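Local coordinates for dephospho-CoA kinase (Mycobacterium paratuberculosis, PDB 6N39), which probably catalyses the final step of coenzyme A biosynthesis, the ATP-dependent phosphorylation of the 3'-hydroxyl of dephospho-CoA, at residues A[90-93]-A[94-98]; A[161-164]-A[165-169]. One frame throughout, in Å; residues are numbered along the deposited sequence.

Interaction 1 of 2, residues A[90-93]-A[94-98]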
ATOM      1  N   THR A  90      -4.292 -28.610  17.242  1.00 95.40           N
ATOM      2  CA  THR A  90      -3.086 -29.117  17.900  1.00 90.42           C
ATOM      3  C   THR A  90      -1.854 -28.898  17.026  1.00 83.29           C
ATOM      4  O   THR A  90      -0.815 -28.396  17.490  1.00 79.93           O
ATOM      5  CB  THR A  90      -3.249 -30.605  18.220  1.00 95.76           C
ATOM      6  OG1 THR A  90      -4.347 -30.791  19.124  1.00103.21           O
ATOM      7  CG2 THR A  90      -1.971 -31.166  18.839  1.00 94.80           C
ATOM      8  N   LEU A  91      -1.965 -29.267  15.748  1.00 86.33           N
ATOM      9  CA  LEU A  91      -0.884 -29.076  14.789  1.00 83.83           C
ATOM     10  C   LEU A  91      -0.429 -27.622  14.739  1.00 72.27           C
ATOM     11  O   LEU A  91       0.767 -27.337  14.846  1.00 68.96           O
ATOM     12  CB  LEU A  91      -1.348 -29.550  13.410  1.00 83.13           C
ATOM     13  CG  LEU A  91      -0.557 -29.123  12.177  1.00 80.35           C
ATOM     14  CD1 LEU A  91       0.828 -29.743  12.196  1.00 78.97           C
ATOM     15  CD2 LEU A  91      -1.317 -29.515  10.917  1.00 81.23           C
ATOM     16  N   ASN A  92      -1.376 -26.689  14.579  1.00 79.90           N
ATOM     17  CA  ASN A  92      -1.021 -25.272  14.522  1.00 76.34           C
ATOM     18  C   ASN A  92      -0.383 -24.807  15.826  1.00 68.09           C
ATOM     19  O   ASN A  92       0.619 -24.091  15.805  1.00 64.46           O
ATOM     20  CB  ASN A  92      -2.253 -24.422  14.207  1.00 83.59           C
ATOM     21  CG  ASN A  92      -2.750 -24.607  12.787  1.00 89.66           C
ATOM     22  OD1 ASN A  92      -2.157 -25.342  11.995  1.00 83.41           O
ATOM     23  ND2 ASN A  92      -3.855 -23.941  12.459  1.00 99.54           N
ATOM     24  N   GLY A  93      -0.951 -25.194  16.970  1.00 76.00           N
ATOM     25  CA  GLY A  93      -0.353 -24.809  18.238  1.00 77.14           C
ATOM     26  C   GLY A  93       1.079 -25.280  18.373  1.00 72.10           C
ATOM     27  O   GLY A  93       1.882 -24.653  19.073  1.00 70.34           O
ATOM     28  N   ILE A  94       1.422 -26.381  17.705  1.00 69.97           N
ATOM     29  CA  ILE A  94       2.811 -26.838  17.709  1.00 69.85           C
ATOM     30  C   ILE A  94       3.657 -26.032  16.729  1.00 66.71           C
ATOM     31  O   ILE A  94       4.741 -25.544  17.071  1.00 68.70           O
ATOM     32  CB  ILE A  94       2.878 -28.343  17.396  1.00 72.67           C
ATOM     33  CG1 ILE A  94       2.351 -29.155  18.578  1.00 76.37           C
ATOM     34  CG2 ILE A  94       4.306 -28.740  17.036  1.00 72.18           C
ATOM     35  CD1 ILE A  94       2.392 -30.653  18.357  1.00 80.00           C
ATOM     36  N   VAL A  95       3.170 -25.869  15.499  1.00 67.33           N
ATOM     37  CA  VAL A  95       4.033 -25.429  14.406  1.00 58.60           C
ATOM     38  C   VAL A  95       4.153 -23.909  14.364  1.00 63.46           C
ATOM     39  O   VAL A  95       5.247 -23.368  14.166  1.00 55.86           O
ATOM     40  CB  VAL A  95       3.518 -25.993  13.068  1.00 64.09           C
ATOM     41  CG1 VAL A  95       4.239 -25.336  11.889  1.00 63.74           C
ATOM     42  CG2 VAL A  95       3.697 -27.499  13.029  1.00 62.55           C
ATOM     43  N   HIS A  96       3.039 -23.193  14.534  1.00 64.01           N
ATOM     44  CA  HIS A  96       3.068 -21.748  14.323  1.00 64.65           C
ATOM     45  C   HIS A  96       3.983 -21.010  15.298  1.00 57.18           C
ATOM     46  O   HIS A  96       4.697 -20.096  14.847  1.00 52.38           O
ATOM     47  CB  HIS A  96       1.638 -21.184  14.359  1.00 72.31           C
ATOM     48  CG  HIS A  96       0.805 -21.577  13.173  1.00 84.76           C
ATOM     49  ND1 HIS A  96      -0.470 -21.092  12.961  1.00 89.74           N
ATOM     50  CD2 HIS A  96       1.063 -22.412  12.137  1.00 83.32           C
ATOM     51  CE1 HIS A  96      -0.960 -21.614  11.850  1.00 89.59           C
ATOM     52  NE2 HIS A  96      -0.049 -22.416  11.329  1.00 85.05           N
ATOM     53  N   PRO A  97       4.030 -21.328  16.597  1.00 56.57           N
ATOM     54  CA  PRO A  97       5.004 -20.628  17.454  1.00 53.56           C
ATOM     55  C   PRO A  97       6.444 -20.872  17.039  1.00 57.42           C
ATOM     56  O   PRO A  97       7.272 -19.960  17.136  1.00 57.53           O
ATOM     57  CB  PRO A  97       4.706 -21.182  18.852  1.00 57.71           C
ATOM     58  CG  PRO A  97       3.266 -21.637  18.779  1.00 60.73           C
ATOM     59  CD  PRO A  97       3.121 -22.179  17.388  1.00 59.08           C
ATOM     60  N   LEU A  98       6.765 -22.080  16.566  1.00 56.74           N
ATOM     61  CA  LEU A  98       8.126 -22.363  16.122  1.00 51.83           C
ATOM     62  C   LEU A  98       8.476 -21.545  14.886  1.00 52.77           C
ATOM     63  O   LEU A  98       9.593 -21.017  14.778  1.00 53.35           O
ATOM     64  CB  LEU A  98       8.285 -23.858  15.846  1.00 49.63           C
ATOM     65  CG  LEU A  98       8.001 -24.787  17.026  1.00 56.96           C
ATOM     66  CD1 LEU A  98       7.912 -26.223  16.559  1.00 58.50           C
ATOM     67  CD2 LEU A  98       9.076 -24.636  18.085  1.00 58.01           C
TER
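Asn92 and His96 stack one turn apart on the surface of helix 87-109, a local i to i+4 contact that runs beside a second one between Leu91 and Val95. The amide of Asn92 lies almost flat against the imidazole, their planes 17° apart, and CG of Asn92 comes 3.6 Å from CE1 of His96. Closer to the backbone, CB of Asn92 makes a CH-pi contact over the same ring, 4.0 Å from its centroid. Both side chains set CG beside their own backbone N, with chi1 -70° in each, which is why they run in the same direction and meet broadside. A short flat amide and a flat aromatic ring suit an exposed strip because they can lie face to face one turn apart.

The helical turn beneath is regular up to His96: His96 N donates to Asn92 O at 2.9 Å in a fairly straight bond (161°), and Val95 N reaches Leu91 O at the same length. Pro97 then breaks the pattern. Lacking an N-H, it cannot bond to the preceding turn, and its CD sits 3.2 Å from Gly93 O; the result is a proline kink within an otherwise continuous helix.

On the apolar flank, CD1 of Leu91 lies 3.7 Å from CG2 of Val95, the two branched side chains pointing the same way. Leu91 also packs on Leu77 and Ala81 of helix 74-83, and shares Leu57 of helix 52-61 with Ile94. Ile94 brings CG1 to 3.4 Å from Thr90 O; Thr90 itself rests on Ala60 and Phe61, and its OG1 makes a weak hydrogen bond to Ala86 O.

Interaction 2 of 2, residues A[161-164]-A[165-169]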
ATOM      1  N   ARG A 161      -3.388 -27.216 -15.175  1.00 92.78           N
ATOM      2  CA  ARG A 161      -4.413 -26.232 -15.507  1.00 92.64           C
ATOM      3  C   ARG A 161      -5.422 -26.091 -14.376  1.00 89.32           C
ATOM      4  O   ARG A 161      -5.846 -24.975 -14.053  1.00 79.55           O
ATOM      5  CB  ARG A 161      -5.116 -26.608 -16.810  1.00100.07           C
ATOM      6  CG  ARG A 161      -4.175 -26.900 -17.964  1.00107.42           C
ATOM      7  CD  ARG A 161      -4.928 -27.068 -19.273  1.00113.64           C
ATOM      8  NE  ARG A 161      -5.071 -25.786 -19.954  1.00114.86           N
ATOM      9  CZ  ARG A 161      -4.392 -25.440 -21.042  1.00112.72           C
ATOM     10  NH1 ARG A 161      -3.532 -26.293 -21.589  1.00114.72           N
ATOM     11  NH2 ARG A 161      -4.579 -24.244 -21.587  1.00104.91           N
ATOM     12  N   ALA A 162      -5.808 -27.208 -13.750  1.00 87.61           N
ATOM     13  CA  ALA A 162      -6.747 -27.136 -12.634  1.00 89.59           C
ATOM     14  C   ALA A 162      -6.131 -26.417 -11.441  1.00 84.26           C
ATOM     15  O   ALA A 162      -6.781 -25.581 -10.800  1.00 79.09           O
ATOM     16  CB  ALA A 162      -7.210 -28.539 -12.241  1.00 90.03           C
ATOM     17  N   ARG A 163      -4.874 -26.736 -11.126  1.00 85.64           N
ATOM     18  CA  ARG A 163      -4.187 -26.075 -10.021  1.00 82.56           C
ATOM     19  C   ARG A 163      -4.072 -24.576 -10.263  1.00 78.81           C
ATOM     20  O   ARG A 163      -4.203 -23.775  -9.330  1.00 70.48           O
ATOM     21  CB  ARG A 163      -2.802 -26.694  -9.827  1.00 91.26           C
ATOM     22  CG  ARG A 163      -2.800 -28.096  -9.206  1.00102.74           C
ATOM     23  CD  ARG A 163      -1.850 -28.124  -8.024  1.00108.52           C
ATOM     24  NE  ARG A 163      -2.010 -26.905  -7.228  1.00112.69           N
ATOM     25  CZ  ARG A 163      -1.115 -26.442  -6.359  1.00110.62           C
ATOM     26  NH1 ARG A 163      -1.359 -25.323  -5.690  1.00104.67           N
ATOM     27  NH2 ARG A 163       0.025 -27.092  -6.165  1.00113.18           N
ATOM     28  N   ILE A 164      -3.820 -24.185 -11.514  1.00 80.02           N
ATOM     29  CA  ILE A 164      -3.732 -22.772 -11.872  1.00 70.59           C
ATOM     30  C   ILE A 164      -5.088 -22.101 -11.714  1.00 75.52           C
ATOM     31  O   ILE A 164      -5.196 -21.006 -11.149  1.00 69.60           O
ATOM     32  CB  ILE A 164      -3.203 -22.623 -13.311  1.00 71.16           C
ATOM     33  CG1 ILE A 164      -1.704 -22.943 -13.372  1.00 72.85           C
ATOM     34  CG2 ILE A 164      -3.502 -21.225 -13.852  1.00 65.75           C
ATOM     35  CD1 ILE A 164      -1.122 -22.947 -14.780  1.00 69.31           C
ATOM     36  N   ALA A 165      -6.143 -22.753 -12.215  1.00 71.15           N
ATOM     37  CA  ALA A 165      -7.476 -22.165 -12.177  1.00 71.55           C
ATOM     38  C   ALA A 165      -7.995 -22.017 -10.753  1.00 71.73           C
ATOM     39  O   ALA A 165      -8.816 -21.132 -10.488  1.00 73.22           O
ATOM     40  CB  ALA A 165      -8.444 -23.013 -13.006  1.00 75.85           C
ATOM     41  N   ALA A 166      -7.542 -22.867  -9.829  1.00 73.72           N
ATOM     42  CA  ALA A 166      -8.057 -22.827  -8.465  1.00 74.89           C
ATOM     43  C   ALA A 166      -7.515 -21.656  -7.649  1.00 68.46           C
ATOM     44  O   ALA A 166      -7.980 -21.449  -6.526  1.00 69.99           O
ATOM     45  CB  ALA A 166      -7.743 -24.136  -7.746  1.00 73.15           C
ATOM     46  N   GLN A 167      -6.554 -20.895  -8.167  1.00 63.19           N
ATOM     47  CA  GLN A 167      -5.997 -19.765  -7.444  1.00 59.21           C
ATOM     48  C   GLN A 167      -6.664 -18.471  -7.903  1.00 57.30           C
ATOM     49  O   GLN A 167      -7.588 -18.474  -8.720  1.00 60.40           O
ATOM     50  CB  GLN A 167      -4.480 -19.680  -7.644  1.00 68.49           C
ATOM     51  CG  GLN A 167      -3.694 -20.929  -7.274  1.00 73.68           C
ATOM     52  CD  GLN A 167      -2.199 -20.703  -7.422  1.00 65.74           C
ATOM     53  OE1 GLN A 167      -1.734 -20.200  -8.445  1.00 58.21           O
ATOM     54  NE2 GLN A 167      -1.443 -21.048  -6.388  1.00 63.39           N
ATOM     55  N   ALA A 168      -6.156 -17.348  -7.400  1.00 53.91           N
ATOM     56  CA  ALA A 168      -6.645 -16.038  -7.800  1.00 58.14           C
ATOM     57  C   ALA A 168      -6.375 -15.788  -9.278  1.00 60.80           C
ATOM     58  O   ALA A 168      -5.452 -16.354  -9.870  1.00 69.03           O
ATOM     59  CB  ALA A 168      -5.980 -14.952  -6.957  1.00 55.42           C
ATOM     60  N   SER A 169      -7.199 -14.934  -9.878  1.00 57.88           N
ATOM     61  CA  SER A 169      -6.969 -14.511 -11.250  1.00 61.65           C
ATOM     62  C   SER A 169      -5.869 -13.451 -11.306  1.00 55.67           C
ATOM     63  O   SER A 169      -5.523 -12.817 -10.303  1.00 52.00           O
ATOM     64  CB  SER A 169      -8.253 -13.956 -11.866  1.00 63.24           C
ATOM     65  OG  SER A 169      -8.568 -12.682 -11.316  1.00 60.89           O
TER
HETATM   66  O   HOH W   1      -2.836 -19.279 -10.723  1.00 50.57           O
HETATM   67  O   HOH W   2      -6.061 -18.473 -11.601  1.00 57.73           O
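With CG beside its own backbone N (chi1 -56°), Gln167 brings that atom to 3.5 Å from Arg163 O at the end of helix 157-165, and the chain is extended beyond it. Its OE1 accepts from the backbone N of Ile18, next to Gly19 of the predicted ATP site, and a long side chain ending in an amide suits this reach from helix end to loop.

The last turn closes through Ala165 N to Arg161 O (2.9 Å) and Ala166 N to Ala162 O (3.0 Å), where small alanines add little bulk. Gln167 N then shifts to Ile164 O at 3.3 Å, approaching from above the carbonyl plane, 57° out of it. Two waters are also hydrogen-bonded to Ile164 O; one meets Gln167 OE1 at 2.7 Å, the other Ala168 O at 2.8 Å. Water thus links the end of the helix to the departing chain.

Segment 165-169 is the short connection to helix 170-176, which Ser169 N-caps with its side chain. Ile164, branched and apolar, packs on Arg145 and Leu149 of helix 142-153 and on Ile18, while Ala168 touches Val124 in a loop and its backbone N is hydrogen-bonded to Glu125 OE2.

In the fold
From the N terminus, the chain first passes through strand 10-16, the P-loop region and helices 52-61 and 74-83 before reaching interaction 1 in helix 87-109. It then runs through strands 115-119 and 135-139 and helix 142-153 to interaction 2. Each contact spans a turn or so and closes no long loop; they follow in series, neither nesting nor crossing, with nearest atoms about 17 Å apart. Interaction 1 lies on helix 87-109, packed against helices 52-61 and 74-83, away from the annotated sites. Interaction 2 lies where helix 157-165 gives way to the connection leading to helix 170-176, near the predicted ATP-binding residues.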